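Local coordinates for protein Kiaa0380 (Homo sapiens, PDB 1HTJ) that probably links heterotrimeric G protein signalling to Rho GTPases, as the RGS-like domain of the guanine nucleotide exchange factor PDZ-RhoGEF, at residues 44-56 / 138-152. The protein carries 3 engineered substitutions. Numbering follows the deposited sequence.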
loop_
_atom_site.group_PDB
_atom_site.type_symbol
_atom_site.label_atom_id
_atom_site.label_comp_id
_atom_site.label_asym_id
_atom_site.label_seq_id
_atom_site.Cartn_x
_atom_site.Cartn_y
_atom_site.Cartn_z
ATOM N N LEU A 44 -0.365 5.300 -7.949
ATOM C CA LEU A 44 -0.266 4.287 -6.918
ATOM C C LEU A 44 -1.329 3.235 -7.191
ATOM O O LEU A 44 -1.081 2.043 -7.069
ATOM C CB LEU A 44 -0.492 4.914 -5.540
ATOM C CG LEU A 44 -0.318 3.959 -4.354
ATOM C CD1 LEU A 44 1.129 3.529 -4.255
ATOM C CD2 LEU A 44 -0.750 4.655 -3.058
ATOM N N GLY A 45 -2.515 3.692 -7.562
ATOM C CA GLY A 45 -3.610 2.796 -7.869
ATOM C C GLY A 45 -3.246 1.875 -9.016
ATOM O O GLY A 45 -3.435 0.667 -8.929
ATOM N N VAL A 46 -2.721 2.436 -10.098
ATOM C CA VAL A 46 -2.320 1.634 -11.244
ATOM C C VAL A 46 -1.311 0.578 -10.760
ATOM O O VAL A 46 -1.470 -0.614 -11.018
ATOM C CB VAL A 46 -1.658 2.518 -12.339
ATOM C CG1 VAL A 46 -1.004 1.646 -13.400
ATOM C CG2 VAL A 46 -2.700 3.426 -12.972
ATOM N N PHE A 47 -0.281 1.027 -10.054
ATOM C CA PHE A 47 0.738 0.136 -9.532
ATOM C C PHE A 47 0.129 -0.952 -8.645
ATOM O O PHE A 47 0.538 -2.117 -8.699
ATOM C CB PHE A 47 1.780 0.955 -8.754
ATOM C CG PHE A 47 2.935 0.136 -8.206
ATOM C CD1 PHE A 47 3.554 -0.844 -8.991
ATOM C CD2 PHE A 47 3.409 0.354 -6.905
ATOM C CE1 PHE A 47 4.622 -1.593 -8.494
ATOM C CE2 PHE A 47 4.471 -0.384 -6.400
ATOM C CZ PHE A 47 5.083 -1.368 -7.203
ATOM N N LEU A 48 -0.862 -0.575 -7.843
ATOM C CA LEU A 48 -1.511 -1.515 -6.937
ATOM C C LEU A 48 -2.296 -2.582 -7.700
ATOM O O LEU A 48 -2.353 -3.737 -7.295
ATOM C CB LEU A 48 -2.423 -0.752 -5.962
ATOM C CG LEU A 48 -1.710 -0.077 -4.779
ATOM C CD1 LEU A 48 -2.653 0.862 -4.054
ATOM C CD2 LEU A 48 -1.232 -1.148 -3.823
ATOM N N ARG A 49 -2.894 -2.196 -8.815
ATOM C CA ARG A 49 -3.648 -3.151 -9.618
ATOM C C ARG A 49 -2.703 -4.253 -10.094
ATOM O O ARG A 49 -3.058 -5.423 -10.106
ATOM C CB ARG A 49 -4.306 -2.434 -10.810
ATOM C CG ARG A 49 -5.473 -1.569 -10.371
ATOM C CD ARG A 49 -6.067 -0.756 -11.496
ATOM N NE ARG A 49 -6.682 -1.581 -12.523
ATOM C CZ ARG A 49 -7.462 -1.098 -13.490
ATOM N NH1 ARG A 49 -7.710 0.195 -13.557
ATOM N NH2 ARG A 49 -8.007 -1.907 -14.389
ATOM N N TYR A 50 -1.489 -3.866 -10.470
ATOM C CA TYR A 50 -0.504 -4.832 -10.905
ATOM C C TYR A 50 -0.183 -5.730 -9.710
ATOM O O TYR A 50 -0.234 -6.959 -9.810
ATOM C CB TYR A 50 0.778 -4.135 -11.398
ATOM C CG TYR A 50 1.970 -5.078 -11.451
ATOM C CD1 TYR A 50 2.018 -6.130 -12.372
ATOM C CD2 TYR A 50 2.996 -4.985 -10.506
ATOM C CE1 TYR A 50 3.064 -7.077 -12.334
ATOM C CE2 TYR A 50 4.031 -5.916 -10.458
ATOM C CZ TYR A 50 4.063 -6.964 -11.366
ATOM O OH TYR A 50 5.063 -7.920 -11.260
ATOM N N ILE A 51 0.133 -5.113 -8.579
ATOM C CA ILE A 51 0.464 -5.866 -7.375
ATOM C C ILE A 51 -0.645 -6.864 -7.026
ATOM O O ILE A 51 -0.406 -8.066 -6.919
ATOM C CB ILE A 51 0.648 -4.933 -6.157
ATOM C CG1 ILE A 51 1.789 -3.935 -6.403
ATOM C CG2 ILE A 51 0.882 -5.775 -4.899
ATOM C CD1 ILE A 51 3.164 -4.542 -6.501
ATOM N N PHE A 52 -1.859 -6.354 -6.844
ATOM C CA PHE A 52 -2.989 -7.200 -6.478
ATOM C C PHE A 52 -3.212 -8.359 -7.448
ATOM O O PHE A 52 -3.600 -9.447 -7.029
ATOM C CB PHE A 52 -4.269 -6.370 -6.364
ATOM C CG PHE A 52 -4.383 -5.595 -5.070
ATOM C CD1 PHE A 52 -5.642 -5.239 -4.568
ATOM C CD2 PHE A 52 -3.248 -5.208 -4.362
ATOM C CE1 PHE A 52 -5.763 -4.511 -3.387
ATOM C CE2 PHE A 52 -3.361 -4.472 -3.168
ATOM C CZ PHE A 52 -4.617 -4.127 -2.686
ATOM N N SER A 53 -2.951 -8.115 -8.735
ATOM C CA SER A 53 -3.127 -9.132 -9.767
ATOM C C SER A 53 -2.017 -10.161 -9.887
ATOM O O SER A 53 -2.298 -11.326 -10.144
ATOM C CB SER A 53 -3.258 -8.489 -11.151
ATOM O OG SER A 53 -4.336 -7.570 -11.213
ATOM N N GLN A 54 -0.764 -9.744 -9.705
ATOM C CA GLN A 54 0.363 -10.661 -9.934
ATOM C C GLN A 54 1.377 -10.906 -8.841
ATOM O O GLN A 54 2.107 -11.885 -8.908
ATOM C CB GLN A 54 1.185 -10.191 -11.145
ATOM C CG GLN A 54 0.420 -9.460 -12.200
ATOM C CD GLN A 54 -0.135 -10.394 -13.241
ATOM O OE1 GLN A 54 -0.516 -11.527 -12.935
ATOM N NE2 GLN A 54 -0.198 -9.923 -14.486
ATOM N N ALA A 55 1.461 -10.033 -7.856
ATOM C CA ALA A 55 2.484 -10.196 -6.838
ATOM C C ALA A 55 1.979 -10.319 -5.413
ATOM O O ALA A 55 0.773 -10.415 -5.157
ATOM C CB ALA A 55 3.469 -9.028 -6.943
ATOM N N ASP A 56 2.936 -10.336 -4.488
ATOM C CA ASP A 56 2.639 -10.395 -3.070
ATOM C C ASP A 56 2.359 -8.952 -2.619
ATOM O O ASP A 56 3.253 -8.108 -2.615
ATOM C CB ASP A 56 3.826 -10.968 -2.296
ATOM C CG ASP A 56 3.557 -11.038 -0.807
ATOM O OD1 ASP A 56 2.449 -10.633 -0.384
ATOM O OD2 ASP A 56 4.441 -11.493 -0.060
ATOM N N ASP A 138 9.563 -4.622 -11.672
ATOM C CA ASP A 138 8.689 -5.516 -12.400
ATOM C C ASP A 138 7.584 -4.777 -13.121
ATOM O O ASP A 138 7.292 -5.072 -14.276
ATOM C CB ASP A 138 8.093 -6.545 -11.459
ATOM C CG ASP A 138 9.119 -7.495 -10.950
ATOM O OD1 ASP A 138 10.005 -7.880 -11.752
ATOM O OD2 ASP A 138 9.042 -7.865 -9.761
ATOM N N TYR A 139 6.969 -3.815 -12.443
ATOM C CA TYR A 139 5.904 -3.074 -13.081
ATOM C C TYR A 139 6.425 -2.226 -14.238
ATOM O O TYR A 139 5.752 -2.106 -15.261
ATOM C CB TYR A 139 5.142 -2.180 -12.101
ATOM C CG TYR A 139 3.962 -1.545 -12.801
ATOM C CD1 TYR A 139 3.004 -2.346 -13.427
ATOM C CD2 TYR A 139 3.871 -0.156 -12.964
ATOM C CE1 TYR A 139 1.998 -1.797 -14.210
ATOM C CE2 TYR A 139 2.856 0.413 -13.755
ATOM C CZ TYR A 139 1.932 -0.425 -14.380
ATOM O OH TYR A 139 0.983 0.091 -15.230
ATOM N N ARG A 140 7.612 -1.642 -14.084
ATOM C CA ARG A 140 8.171 -0.829 -15.164
ATOM C C ARG A 140 8.417 -1.715 -16.378
ATOM O O ARG A 140 8.306 -1.274 -17.511
ATOM C CB ARG A 140 9.468 -0.140 -14.721
ATOM C CG ARG A 140 9.215 1.152 -13.908
ATOM C CD ARG A 140 9.953 1.166 -12.561
ATOM N NE ARG A 140 11.365 1.520 -12.690
ATOM C CZ ARG A 140 11.784 2.689 -13.169
ATOM N NH1 ARG A 140 10.887 3.598 -13.555
ATOM N NH2 ARG A 140 13.088 2.956 -13.272
ATOM N N THR A 141 8.745 -2.975 -16.135
ATOM C CA THR A 141 8.962 -3.908 -17.223
ATOM C C THR A 141 7.635 -4.072 -17.969
ATOM O O THR A 141 7.615 -4.074 -19.194
ATOM C CB THR A 141 9.449 -5.273 -16.689
ATOM O OG1 THR A 141 10.754 -5.116 -16.118
ATOM C CG2 THR A 141 9.488 -6.310 -17.806
ATOM N N LYS A 142 6.532 -4.204 -17.227
ATOM C CA LYS A 142 5.195 -4.339 -17.832
ATOM C C LYS A 142 4.906 -3.122 -18.717
ATOM O O LYS A 142 4.311 -3.253 -19.790
ATOM C CB LYS A 142 4.104 -4.434 -16.754
ATOM C CG LYS A 142 4.185 -5.671 -15.876
ATOM C CD LYS A 142 3.636 -6.868 -16.599
ATOM C CE LYS A 142 3.905 -8.164 -15.859
ATOM N NZ LYS A 142 3.206 -9.301 -16.566
ATOM N N ARG A 143 5.323 -1.942 -18.258
ATOM C CA ARG A 143 5.118 -0.714 -19.027
ATOM C C ARG A 143 5.943 -0.790 -20.335
ATOM O O ARG A 143 5.427 -0.553 -21.436
ATOM C CB ARG A 143 5.526 0.514 -18.200
ATOM C CG ARG A 143 4.827 0.600 -16.843
ATOM C CD ARG A 143 5.049 1.932 -16.117
ATOM N NE ARG A 143 4.234 3.011 -16.673
ATOM C CZ ARG A 143 4.722 4.162 -17.136
ATOM N NH1 ARG A 143 6.025 4.400 -17.105
ATOM N NH2 ARG A 143 3.912 5.063 -17.671
ATOM N N THR A 144 7.222 -1.122 -20.204
ATOM C CA THR A 144 8.098 -1.256 -21.356
ATOM C C THR A 144 7.492 -2.223 -22.377
ATOM O O THR A 144 7.715 -2.094 -23.589
ATOM C CB THR A 144 9.470 -1.790 -20.928
ATOM O OG1 THR A 144 10.112 -0.825 -20.075
ATOM C CG2 THR A 144 10.343 -2.054 -22.139
ATOM N N LEU A 145 6.721 -3.194 -21.888
ATOM C CA LEU A 145 6.101 -4.183 -22.766
ATOM C C LEU A 145 4.738 -3.754 -23.281
ATOM O O LEU A 145 4.044 -4.541 -23.935
ATOM C CB LEU A 145 5.965 -5.515 -22.038
ATOM C CG LEU A 145 7.259 -6.205 -21.597
ATOM C CD1 LEU A 145 6.936 -7.418 -20.772
ATOM C CD2 LEU A 145 8.093 -6.600 -22.821
ATOM N N GLY A 146 4.357 -2.511 -22.986
ATOM C CA GLY A 146 3.076 -1.981 -23.424
ATOM C C GLY A 146 1.868 -2.609 -22.753
ATOM O O GLY A 146 0.802 -2.703 -23.358
ATOM N N LEU A 147 2.020 -3.021 -21.498
ATOM C CA LEU A 147 0.933 -3.674 -20.778
ATOM C C LEU A 147 0.279 -2.768 -19.733
ATOM O O LEU A 147 -0.572 -3.212 -18.976
ATOM C CB LEU A 147 1.460 -4.957 -20.120
ATOM C CG LEU A 147 2.221 -5.923 -21.060
ATOM C CD1 LEU A 147 2.737 -7.126 -20.284
ATOM C CD2 LEU A 147 1.296 -6.392 -22.203
ATOM N N GLY A 148 0.667 -1.500 -19.709
ATOM C CA GLY A 148 0.114 -0.559 -18.741
ATOM C C GLY A 148 -1.400 -0.378 -18.793
ATOM O O GLY A 148 -2.029 -0.136 -17.757
ATOM N N SER A 149 -1.988 -0.500 -19.984
ATOM C CA SER A 149 -3.434 -0.350 -20.140
ATOM C C SER A 149 -4.197 -1.436 -19.384
ATOM O O SER A 149 -5.345 -1.239 -19.003
ATOM C CB SER A 149 -3.821 -0.376 -21.618
ATOM O OG SER A 149 -3.823 -1.695 -22.136
ATOM N N LEU A 150 -3.554 -2.578 -19.167
ATOM C CA LEU A 150 -4.169 -3.692 -18.439
ATOM C C LEU A 150 -4.344 -3.350 -16.966
ATOM O O LEU A 150 -5.091 -4.017 -16.248
ATOM C CB LEU A 150 -3.285 -4.939 -18.520
ATOM C CG LEU A 150 -3.016 -5.531 -19.901
ATOM C CD1 LEU A 150 -2.218 -6.845 -19.734
ATOM C CD2 LEU A 150 -4.377 -5.765 -20.623
ATOM N N TYR A 151 -3.637 -2.319 -16.520
ATOM C CA TYR A 151 -3.692 -1.918 -15.130
ATOM C C TYR A 151 -4.195 -0.515 -14.857
ATOM O O TYR A 151 -3.905 0.033 -13.796
ATOM C CB TYR A 151 -2.319 -2.084 -14.519
ATOM C CG TYR A 151 -1.768 -3.463 -14.745
ATOM C CD1 TYR A 151 -0.877 -3.723 -15.793
ATOM C CD2 TYR A 151 -2.152 -4.514 -13.923
ATOM C CE1 TYR A 151 -0.381 -4.999 -16.004
ATOM C CE2 TYR A 151 -1.671 -5.786 -14.125
ATOM C CZ TYR A 151 -0.786 -6.025 -15.164
ATOM O OH TYR A 151 -0.323 -7.314 -15.352
ATOM N N GLY A 152 -4.934 0.061 -15.810
ATOM C CA GLY A 152 -5.489 1.392 -15.641
ATOM C C GLY A 152 -4.692 2.570 -16.195
ATOM O O GLY A 152 -5.094 3.724 -16.021
HETATM O O HOH W 1 -6.037 -4.331 -13.702
HETATM O O HOH W 2 6.424 -8.255 -9.078
#
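Y50 of helix 41-54 packs its ring against both Y139, near the end of helix 118-144, and Y151, just past the short 3-10 segment 148-150. With CG anti to the backbone N (chi1 162°), the Y50 ring turns its edge to the face of Y151, a T-shaped pair with planes at 82°, while its own CB lies over that face in a CH-pi contact, 4.2 Å from the Y151 ring centroid. L150 CB covers the opposite face of Y151. Y139 and Y50 lie alongside each other, pointing opposite ways, Y139 CD1 3.5 Å from Y50 CB, and the two rings meet obliquely. F47 adds its ring edge against Y139 CB (F47 CE1 to Y139 CB 3.7 Å), completing an aromatic cluster. V46 comes in crosswise, bringing CG1 within 3.7 Å of Y139 CZ; the Y139 hydroxyl is hydrogen-bonded to E153, and F31 of helix 27-32 packs edge-to-face with the Y139 ring. At the far end of Y50, a water bridges Y50 OH to D138 OD2. R49, bent at chi3 (65°), lays its guanidinium flat over the Y151-G152 peptide, with R49 NH1 3.3 Å from G152 CA. R49 NE reaches L150 O through another water, and NH1 hydrogen-bonds to Q173 of helix 163-182. A methionine at R49 would probably leave Q173 and the water on L150 O without their donor and the peptide without its flat cover. G152 has positive phi, and a CB there would run into the guanidinium. Across this junction in the RGS-like helical bundle, direct contact is chiefly aromatic and apolar, while waters, E153 and Q173 serve several polar ends, which suggests that the fit of the rings, together with the guanidinium laid on the peptide, sets how segment 148-152 sits on helix 41-54.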